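Local coordinates for translation initiation factor eIF2 assembly protein (Schizosaccharomyces pombe, PDB 4ZGP) that acts as an ATP-dependent chaperone that binds the gamma subunit of eIF2 and lets it assemble with the alpha and beta subunits, at residues Cys32-Trp37 and Ala48-Pro53; Arg195-Ser200 and Ser274-Met279; Lys226-Leu231 and Phe245-His250. One frame throughout, in Å; residues are numbered along the deposited sequence. Where two conformers were deposited one is given.

Interaction 1. Residues Cys32-Trp37 and Ala48-Pro53; sequences CQFSSW and AKVIKP
Phe34, at the start of helix 34-40, lies against Ala48 and Val50 of strand 48-51, an outermost strand of the three-stranded antiparallel sheet beside the nucleotide site of this ATP-grasp protein. The tight part of the contact is apolar. CG of Phe34 stands anti to the backbone N (chi1 -168°), which sets the ring against the strand, and the ring then touches it along one side only. Its CZ is 3.7 Å from Ala48 CB, a methyl that approaches obliquely. Val50 comes in near the ring plane, with CG2 at the edge, 3.8 Å from Phe34 CD2. Residues 48 and 50 both point toward the helix, whereas Lys49 between them points away. Val181 and Lys183 of the neighbouring strand 180-184 also touch Phe34, and its ring meets that of Tyr38; Lys183 is an ATP-binding residue, so the aromatic packing reaches the edge of the nucleotide site.

Toward the exposed end of the strand the contact becomes looser and polar. Lys52 runs extended from its backbone and turns only at its last torsion (chi4 58°), passing alongside Ser35, whose OG stays 3.8 Å from Lys52 CE. No direct hydrogen bond joins the two segments. Instead, both Ser35 OG and Lys52 NZ turn to Glu179 OE1, the serine by a hydrogen bond and the lysine by a salt bridge, so one carboxylate oxygen ties the helix start to the strand end. Gln33 crosses Lys52 at about a right angle, with its OE1 also accepting from Asn117 ND2 and its NE2 bonded to Leu30 O. Direct approach stops at 4.1 Å between Gln33 OE1 and Lys52 NZ; a water bridges them, accepting from Lys52 NZ at 2.9 Å and donating to Gln33 OE1 at 2.5 Å.

Interaction 2. Residues Arg195-Ser200 and Ser274-Met279; sequences RCFVKS and SELESM
Phe197 and Leu276 cross at about a right angle, the isobutyl group lying over one face of the ring. Leu276 CD2 sits 4.2 Å from the centroid of the Phe197 ring and 23° off the normal, which meets the geometry of a CH-pi contact, although the methyl is offset toward the rim. The other branch stays on the same side of the ring and reaches out past its CD2-CE2 edge, Leu276 CD1 lying 3.6 Å from Phe197 CE2. Two residues along strand 193-199, Lys199 approaches helix 273-278 quite differently, by its charged end. Its chain leaves the strand extended and bends at chi3, bringing the ammonium to the carbonyls at the helix C-terminus. Lys199 NZ donates to Met279 O at 2.6 Å, in the carbonyl plane and on a lone pair, and to Leu276 O at 2.8 Å, again in plane with a C=O...N angle of 149°. A third bond, to Glu277 O, is weak. The positive group thus meets the end of the helix where the dipole is negative, which probably strengthens its hold. Phe197 and Lys199 share a strand face with Arg195, an ATP-binding residue, while Cys196 and Val198 on the other face touch helix 221-233. Strand and helix axes diverge by 36°, and the sheet with helices on both its faces is the layered alpha/beta build of an ATP-grasp lobe.

Interaction 3. Residues Lys226-Leu231 and Phe245-His250; sequences KLISDL and FDVYIH
Ile228 of helix 221-233 touches three residues of strand 243-250 with different branches. Its CG1 lies 3.6 Å from Ile249 CD1, the two side chains crossing at about a right angle, and 4.1 Å from Val247 CG2. Its CG2, anti to the backbone N, takes the other direction and comes within 3.8 Å of Phe245 CZ. One turn on, Leu231 runs antiparallel to the side chains of Phe245 and Val247: CD2 stands 4.1 Å from Phe245 CE2, and it also presses on Val247 CG1, though Val247 is modelled in two conformers and the closeness of that pair is doubtful. At the other end Leu227 CD1 meets Ile249 CG2 at 3.6 Å.

The backbone geometry sets this pattern. The helix runs across the strand at 129° with the axes 10.1 Å apart, and Phe245, Val247 and Ile249 all point toward it from one strand face. Cys196, Leu203 and Phe206 of the adjoining strands also pack on Ile228, extending the apolar layer over the sheet. An alanine in place of Ile228 would keep none of its CG1, CG2 or CD1 atoms, which would probably open a gap between helix and sheet and free the Phe245 ring and the Ile249 tip to shift. On the outward side of the helix, Lys226 NZ forms a salt bridge of 2.5 Å with Asp230 OD2, which accepts through its syn lone pair, one helical turn apart.

Asp246 points away to the opposite strand face, where it binds the nucleotide and pairs with Arg195 and Arg209. No hydrogen bond crosses between the two segments; the contact is apolar, and the salt-bridged Asp246 lies on the opposite face of the strand.

Overall arrangement
Interaction 1 closes before the others open along the chain, and interaction 3 is nested within the loop closed by interaction 2. Interactions 2 and 3 use neighbouring strands, 193-199 and 243-250, of one five-stranded sheet, their centres 16 Å apart; helix 273-278 covers one face and helix 221-233 the other. They meet directly: Arg195 NE and Asp246 OD1 form a salt bridge of 2.7 Å between two ATP-binding residues. Interaction 1 belongs to the separate three-stranded sheet, its centre 26 Å from that of interaction 2 and 21 Å from that of interaction 3. ADP lies between the two sheets, as expected for an ATP-grasp protein.

Interaction 1. Residues Cys32-Trp37 and Ala48-Pro53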
loop_
_atom_site.group_PDB
_atom_site.type_symbol
_atom_site.label_atom_id
_atom_site.label_comp_id
_atom_site.label_asym_id
_atom_site.label_seq_id
_atom_site.Cartn_x
_atom_site.Cartn_y
_atom_site.Cartn_z
ATOM N N CYS A 32 -4.202 -2.769 8.989
ATOM C CA CYS A 32 -3.467 -2.461 7.766
ATOM C C CYS A 32 -3.579 -1.004 7.345
ATOM O O CYS A 32 -3.012 -0.628 6.311
ATOM C CB CYS A 32 -3.950 -3.356 6.611
ATOM S SG CYS A 32 -3.283 -5.024 6.799
ATOM N N GLN A 33 -4.309 -0.193 8.104
ATOM C CA GLN A 33 -4.333 1.240 7.796
ATOM C C GLN A 33 -2.930 1.802 7.873
ATOM O O GLN A 33 -2.155 1.422 8.754
ATOM C CB GLN A 33 -5.218 2.015 8.775
ATOM C CG GLN A 33 -6.683 1.655 8.842
ATOM C CD GLN A 33 -7.342 2.363 10.033
ATOM O OE1 GLN A 33 -7.916 3.430 9.882
ATOM N NE2 GLN A 33 -7.213 1.779 11.219
ATOM N N PHE A 34 -2.597 2.734 6.977
ATOM C CA PHE A 34 -1.256 3.313 6.964
ATOM C C PHE A 34 -0.841 3.855 8.339
ATOM O O PHE A 34 0.254 3.583 8.821
ATOM C CB PHE A 34 -1.172 4.451 5.924
ATOM C CG PHE A 34 0.219 4.899 5.652
ATOM C CD1 PHE A 34 0.970 4.297 4.647
ATOM C CD2 PHE A 34 0.781 5.930 6.386
ATOM C CE1 PHE A 34 2.263 4.704 4.394
ATOM C CE2 PHE A 34 2.080 6.337 6.143
ATOM C CZ PHE A 34 2.821 5.732 5.156
ATOM N N SER A 35 -1.726 4.615 8.965
ATOM C CA SER A 35 -1.400 5.179 10.271
ATOM C C SER A 35 -1.110 4.082 11.304
ATOM O O SER A 35 -0.319 4.284 12.209
ATOM C CB SER A 35 -2.527 6.073 10.779
ATOM O OG SER A 35 -3.764 5.390 10.830
ATOM N N SER A 36 -1.732 2.918 11.157
ATOM C CA SER A 36 -1.514 1.868 12.143
ATOM C C SER A 36 -0.132 1.236 12.011
ATOM O O SER A 36 0.474 0.874 13.003
ATOM C CB SER A 36 -2.603 0.786 12.045
ATOM O OG SER A 36 -3.880 1.331 12.333
ATOM N N TRP A 37 0.391 1.086 10.806
ATOM C CA TRP A 37 1.669 0.395 10.735
ATOM C C TRP A 37 2.842 1.331 10.515
ATOM O O TRP A 37 3.988 0.976 10.817
ATOM C CB TRP A 37 1.627 -0.710 9.668
ATOM C CG TRP A 37 1.346 -0.285 8.252
ATOM C CD1 TRP A 37 0.145 -0.337 7.603
ATOM C CD2 TRP A 37 2.287 0.227 7.307
ATOM N NE1 TRP A 37 0.277 0.120 6.324
ATOM C CE2 TRP A 37 1.581 0.474 6.107
ATOM C CE3 TRP A 37 3.652 0.525 7.361
ATOM C CZ2 TRP A 37 2.190 1.006 4.972
ATOM C CZ3 TRP A 37 4.261 1.045 6.221
ATOM C CH2 TRP A 37 3.525 1.283 5.048
ATOM N N ALA A 48 7.014 9.743 5.413
ATOM C CA ALA A 48 5.648 10.105 5.056
ATOM C C ALA A 48 5.039 11.017 6.101
ATOM O O ALA A 48 5.489 11.044 7.252
ATOM C CB ALA A 48 4.773 8.830 4.875
ATOM N N LYS A 49 4.031 11.785 5.697
ATOM C CA LYS A 49 3.238 12.572 6.638
ATOM C C LYS A 49 1.812 12.103 6.583
ATOM O O LYS A 49 1.297 11.759 5.516
ATOM C CB LYS A 49 3.287 14.075 6.319
ATOM C CG LYS A 49 4.675 14.682 6.382
ATOM C CD LYS A 49 5.100 14.959 7.816
ATOM C CE LYS A 49 6.461 15.643 7.874
ATOM N NZ LYS A 49 6.866 15.975 9.273
ATOM N N VAL A 50 1.156 12.077 7.732
ATOM C CA VAL A 50 -0.240 11.682 7.761
ATOM C C VAL A 50 -1.135 12.810 8.252
ATOM O O VAL A 50 -0.916 13.360 9.329
ATOM C CB VAL A 50 -0.454 10.433 8.654
ATOM C CG1 VAL A 50 -1.893 9.993 8.597
ATOM C CG2 VAL A 50 0.436 9.306 8.183
ATOM N N ILE A 51 -2.138 13.153 7.454
ATOM C CA ILE A 51 -3.159 14.100 7.895
ATOM C C ILE A 51 -4.403 13.353 8.359
ATOM O O ILE A 51 -5.129 12.772 7.558
ATOM C CB ILE A 51 -3.519 15.082 6.780
ATOM C CG1 ILE A 51 -2.280 15.881 6.388
ATOM C CG2 ILE A 51 -4.642 16.011 7.244
ATOM C CD1 ILE A 51 -2.461 16.701 5.115
ATOM N N LYS A 52 -4.639 13.361 9.670
ATOM C CA LYS A 52 -5.663 12.526 10.267
ATOM C C LYS A 52 -6.309 13.241 11.456
ATOM O O LYS A 52 -5.606 13.716 12.339
ATOM C CB LYS A 52 -5.064 11.194 10.720
ATOM C CG LYS A 52 -6.090 10.148 11.146
ATOM C CD LYS A 52 -5.389 8.924 11.725
ATOM C CE LYS A 52 -6.376 7.822 12.133
ATOM N NZ LYS A 52 -7.229 7.365 11.004
ATOM N N PRO A 53 -7.645 13.337 11.462
ATOM C CA PRO A 53 -8.491 12.868 10.360
ATOM C C PRO A 53 -8.373 13.740 9.115
ATOM O O PRO A 53 -7.866 14.860 9.169
ATOM C CB PRO A 53 -9.905 12.942 10.939
ATOM C CG PRO A 53 -9.814 13.935 12.038
ATOM C CD PRO A 53 -8.438 13.799 12.613
HETATM O O HOH W 1 -8.719 5.019 11.705
#

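Interaction 2. Residues Arg195-Ser200 and Ser274-Met279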
loop_
_atom_site.group_PDB
_atom_site.type_symbol
_atom_site.label_atom_id
_atom_site.label_comp_id
_atom_site.label_asym_id
_atom_site.label_seq_id
_atom_site.Cartn_x
_atom_site.Cartn_y
_atom_site.Cartn_z
ATOM N N ARG A 195 6.235 -8.499 -3.631
ATOM C CA ARG A 195 5.093 -8.695 -2.757
ATOM C C ARG A 195 5.302 -10.003 -2.005
ATOM O O ARG A 195 5.623 -11.012 -2.617
ATOM C CB ARG A 195 3.800 -8.721 -3.558
ATOM C CG ARG A 195 2.578 -9.047 -2.703
ATOM C CD ARG A 195 1.300 -8.479 -3.300
ATOM N NE ARG A 195 1.248 -7.021 -3.215
ATOM C CZ ARG A 195 0.213 -6.289 -3.610
ATOM N NH1 ARG A 195 -0.845 -6.884 -4.146
ATOM N NH2 ARG A 195 0.234 -4.955 -3.470
ATOM N N CYS A 196 5.114 -9.970 -0.685
ATOM C CA CYS A 196 5.622 -11.008 0.211
ATOM C C CYS A 196 4.499 -11.490 1.107
ATOM O O CYS A 196 3.825 -10.710 1.787
ATOM C CB CYS A 196 6.788 -10.486 1.053
ATOM S SG CYS A 196 8.072 -9.620 0.083
ATOM N N PHE A 197 4.311 -12.798 1.114
ATOM C CA PHE A 197 3.132 -13.384 1.701
ATOM C C PHE A 197 3.522 -14.128 2.965
ATOM O O PHE A 197 4.467 -14.918 2.977
ATOM C CB PHE A 197 2.460 -14.320 0.686
ATOM C CG PHE A 197 2.025 -13.626 -0.568
ATOM C CD1 PHE A 197 2.897 -13.477 -1.638
ATOM C CD2 PHE A 197 0.739 -13.141 -0.690
ATOM C CE1 PHE A 197 2.479 -12.839 -2.803
ATOM C CE2 PHE A 197 0.324 -12.503 -1.850
ATOM C CZ PHE A 197 1.186 -12.355 -2.904
ATOM N N VAL A 198 2.795 -13.839 4.036
ATOM C CA VAL A 198 3.137 -14.303 5.354
ATOM C C VAL A 198 1.962 -15.066 5.944
ATOM O O VAL A 198 0.850 -14.567 5.962
ATOM C CB VAL A 198 3.487 -13.125 6.302
ATOM C CG1 VAL A 198 3.776 -13.647 7.691
ATOM C CG2 VAL A 198 4.672 -12.328 5.762
ATOM N N LYS A 199 2.223 -16.275 6.427
ATOM C CA LYS A 199 1.170 -17.079 7.039
ATOM C C LYS A 199 1.731 -17.728 8.292
ATOM O O LYS A 199 2.829 -18.283 8.265
ATOM C CB LYS A 199 0.648 -18.140 6.064
ATOM C CG LYS A 199 -0.473 -18.990 6.638
ATOM C CD LYS A 199 -0.680 -20.256 5.820
ATOM C CE LYS A 199 -1.366 -19.935 4.532
ATOM N NZ LYS A 199 -1.807 -21.165 3.780
ATOM N N SER A 200 0.982 -17.619 9.385
ATOM C CA SER A 200 1.451 -18.016 10.711
ATOM C C SER A 200 2.845 -17.467 10.991
ATOM O O SER A 200 3.726 -18.187 11.444
ATOM C CB SER A 200 1.413 -19.546 10.857
ATOM O OG SER A 200 0.155 -20.015 10.412
ATOM N N SER A 274 -5.855 -19.548 -4.335
ATOM C CA SER A 274 -6.072 -20.966 -4.093
ATOM C C SER A 274 -4.789 -21.582 -3.586
ATOM O O SER A 274 -4.788 -22.281 -2.581
ATOM C CB SER A 274 -6.547 -21.694 -5.362
ATOM O OG SER A 274 -7.689 -21.063 -5.902
ATOM N N GLU A 275 -3.671 -21.321 -4.256
ATOM C CA GLU A 275 -2.444 -21.937 -3.764
ATOM C C GLU A 275 -1.948 -21.263 -2.477
ATOM O O GLU A 275 -1.391 -21.926 -1.618
ATOM C CB GLU A 275 -1.353 -21.940 -4.840
ATOM C CG GLU A 275 -0.875 -20.597 -5.296
ATOM C CD GLU A 275 -0.108 -20.670 -6.613
ATOM O OE1 GLU A 275 0.623 -21.664 -6.834
ATOM O OE2 GLU A 275 -0.244 -19.724 -7.421
ATOM N N LEU A 276 -2.170 -19.959 -2.325
ATOM C CA LEU A 276 -1.711 -19.283 -1.097
ATOM C C LEU A 276 -2.442 -19.798 0.135
ATOM O O LEU A 276 -1.850 -19.987 1.197
ATOM C CB LEU A 276 -1.902 -17.774 -1.217
ATOM C CG LEU A 276 -0.928 -17.073 -2.161
ATOM C CD1 LEU A 276 -1.432 -15.638 -2.397
ATOM C CD2 LEU A 276 0.513 -17.099 -1.642
ATOM N N GLU A 277 -3.739 -20.022 -0.034
ATOM C CA GLU A 277 -4.582 -20.545 1.031
ATOM C C GLU A 277 -4.204 -21.967 1.438
ATOM O O GLU A 277 -4.235 -22.310 2.613
ATOM C CB GLU A 277 -6.035 -20.504 0.586
ATOM C CG GLU A 277 -7.014 -20.889 1.649
ATOM C CD GLU A 277 -8.434 -20.684 1.179
ATOM O OE1 GLU A 277 -8.622 -20.143 0.063
ATOM O OE2 GLU A 277 -9.357 -21.061 1.921
ATOM N N SER A 278 -3.823 -22.786 0.465
ATOM C CA SER A 278 -3.525 -24.179 0.771
ATOM C C SER A 278 -2.064 -24.355 1.176
ATOM O O SER A 278 -1.702 -25.338 1.828
ATOM C CB SER A 278 -3.882 -25.076 -0.420
ATOM O OG SER A 278 -3.103 -24.745 -1.553
ATOM N N MET A 279 -1.229 -23.369 0.845
ATOM C CA MET A 279 0.197 -23.485 1.105
ATOM C C MET A 279 0.499 -23.736 2.564
ATOM O O MET A 279 -0.095 -23.131 3.470
ATOM C CB MET A 279 0.930 -22.236 0.640
ATOM C CG MET A 279 2.323 -22.495 0.150
ATOM S SD MET A 279 3.010 -21.010 -0.627
ATOM C CE MET A 279 1.742 -20.609 -1.813
#

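Interaction 3. Residues Lys226-Leu231 and Phe245-His250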
loop_
_atom_site.group_PDB
_atom_site.type_symbol
_atom_site.label_atom_id
_atom_site.label_comp_id
_atom_site.label_asym_id
_atom_site.label_seq_id
_atom_site.Cartn_x
_atom_site.Cartn_y
_atom_site.Cartn_z
ATOM N N LYS A 226 17.117 -13.208 1.438
ATOM C CA LYS A 226 17.685 -12.960 2.765
ATOM C C LYS A 226 17.271 -11.588 3.281
ATOM O O LYS A 226 16.923 -11.448 4.443
ATOM C CB LYS A 226 19.220 -13.073 2.738
ATOM C CG LYS A 226 19.906 -12.632 4.016
ATOM C CD LYS A 226 19.464 -13.449 5.227
ATOM C CE LYS A 226 20.453 -13.316 6.390
ATOM N NZ LYS A 226 20.879 -11.905 6.632
ATOM N N LEU A 227 17.310 -10.580 2.422
ATOM C CA LEU A 227 16.890 -9.237 2.839
ATOM C C LEU A 227 15.390 -9.173 3.199
ATOM O O LEU A 227 15.003 -8.474 4.136
ATOM C CB LEU A 227 17.196 -8.220 1.752
ATOM C CG LEU A 227 18.682 -7.970 1.499
ATOM C CD1 LEU A 227 18.871 -7.017 0.326
ATOM C CD2 LEU A 227 19.367 -7.444 2.759
ATOM N N ILE A 228 14.562 -9.915 2.468
ATOM C CA ILE A 228 13.119 -9.965 2.759
ATOM C C ILE A 228 12.862 -10.700 4.074
ATOM O O ILE A 228 12.043 -10.262 4.883
ATOM C CB ILE A 228 12.336 -10.634 1.604
ATOM C CG1 ILE A 228 12.384 -9.716 0.368
ATOM C CG2 ILE A 228 10.885 -10.907 1.990
ATOM C CD1 ILE A 228 11.807 -10.314 -0.929
ATOM N N SER A 229 13.550 -11.822 4.266
ATOM C CA SER A 229 13.487 -12.608 5.502
ATOM C C SER A 229 13.888 -11.757 6.710
ATOM O O SER A 229 13.244 -11.768 7.763
ATOM C CB SER A 229 14.409 -13.831 5.377
ATOM O OG SER A 229 14.246 -14.738 6.444
ATOM N N ASP A 230 14.989 -11.037 6.555
ATOM C CA ASP A 230 15.473 -10.165 7.622
ATOM C C ASP A 230 14.475 -9.065 7.957
ATOM O O ASP A 230 14.272 -8.742 9.132
ATOM C CB ASP A 230 16.807 -9.537 7.238
ATOM C CG ASP A 230 17.968 -10.526 7.301
ATOM O OD1 ASP A 230 17.814 -11.622 7.897
ATOM O OD2 ASP A 230 19.037 -10.193 6.749
ATOM N N LEU A 231 13.855 -8.477 6.936
ATOM C CA LEU A 231 12.837 -7.453 7.187
ATOM C C LEU A 231 11.651 -8.051 7.961
ATOM O O LEU A 231 11.162 -7.452 8.911
ATOM C CB LEU A 231 12.357 -6.811 5.874
ATOM C CG LEU A 231 11.261 -5.754 5.973
ATOM C CD1 LEU A 231 11.694 -4.657 6.930
ATOM C CD2 LEU A 231 10.941 -5.144 4.607
ATOM N N PHE A 245 3.094 -8.107 2.690
ATOM C CA PHE A 245 3.825 -6.833 2.747
ATOM C C PHE A 245 4.578 -6.600 1.452
ATOM O O PHE A 245 5.028 -7.547 0.819
ATOM C CB PHE A 245 4.748 -6.755 3.995
ATOM C CG PHE A 245 5.923 -7.712 4.026
ATOM C CD1 PHE A 245 5.785 -9.002 4.501
ATOM C CD2 PHE A 245 7.198 -7.275 3.708
ATOM C CE1 PHE A 245 6.893 -9.853 4.584
ATOM C CE2 PHE A 245 8.308 -8.117 3.790
ATOM C CZ PHE A 245 8.160 -9.403 4.215
ATOM N N ASP A 246 4.637 -5.333 1.015
ATOM C CA ASP A 246 5.351 -4.987 -0.212
ATOM C C ASP A 246 6.689 -4.401 0.180
ATOM O O ASP A 246 6.787 -3.679 1.173
ATOM C CB ASP A 246 4.566 -3.986 -1.077
ATOM C CG ASP A 246 3.297 -4.591 -1.665
ATOM O OD1 ASP A 246 3.207 -5.834 -1.757
ATOM O OD2 ASP A 246 2.387 -3.831 -2.022
ATOM N N VAL A 247 7.732 -4.743 -0.567
ATOM C CA VAL A 247 9.072 -4.269 -0.240
ATOM C C VAL A 247 9.779 -3.737 -1.467
ATOM O O VAL A 247 9.566 -4.221 -2.561
ATOM C CB VAL A 247 9.935 -5.371 0.364
ATOM C CG1 VAL A 247 9.397 -5.739 1.674
ATOM C CG2 VAL A 247 9.987 -6.585 -0.558
ATOM N N TYR A 248 10.600 -2.715 -1.256
ATOM C CA TYR A 248 11.443 -2.176 -2.305
ATOM C C TYR A 248 12.888 -2.424 -1.885
ATOM O O TYR A 248 13.304 -2.026 -0.801
ATOM C CB TYR A 248 11.184 -0.686 -2.510
ATOM C CG TYR A 248 12.114 -0.079 -3.543
ATOM C CD1 TYR A 248 12.185 -0.597 -4.825
ATOM C CD2 TYR A 248 12.898 1.030 -3.232
ATOM C CE1 TYR A 248 13.045 -0.036 -5.786
ATOM C CE2 TYR A 248 13.751 1.609 -4.191
ATOM C CZ TYR A 248 13.819 1.067 -5.460
ATOM O OH TYR A 248 14.667 1.626 -6.410
ATOM N N ILE A 249 13.651 -3.105 -2.727
ATOM C CA ILE A 249 15.017 -3.456 -2.353
ATOM C C ILE A 249 15.960 -2.744 -3.293
ATOM O O ILE A 249 15.883 -2.899 -4.497
ATOM C CB ILE A 249 15.248 -4.977 -2.380
ATOM C CG1 ILE A 249 14.316 -5.641 -1.362
ATOM C CG2 ILE A 249 16.710 -5.303 -2.029
ATOM C CD1 ILE A 249 14.396 -7.171 -1.301
ATOM N N HIS A 250 16.829 -1.926 -2.725
ATOM C CA HIS A 250 17.672 -1.066 -3.529
ATOM C C HIS A 250 19.017 -0.942 -2.829
ATOM O O HIS A 250 19.073 -0.622 -1.649
ATOM C CB HIS A 250 17.014 0.300 -3.716
ATOM C CG HIS A 250 17.811 1.244 -4.558
ATOM N ND1 HIS A 250 17.969 1.077 -5.917
ATOM C CD2 HIS A 250 18.479 2.379 -4.239
ATOM C CE1 HIS A 250 18.708 2.063 -6.398
ATOM N NE2 HIS A 250 19.034 2.863 -5.398
#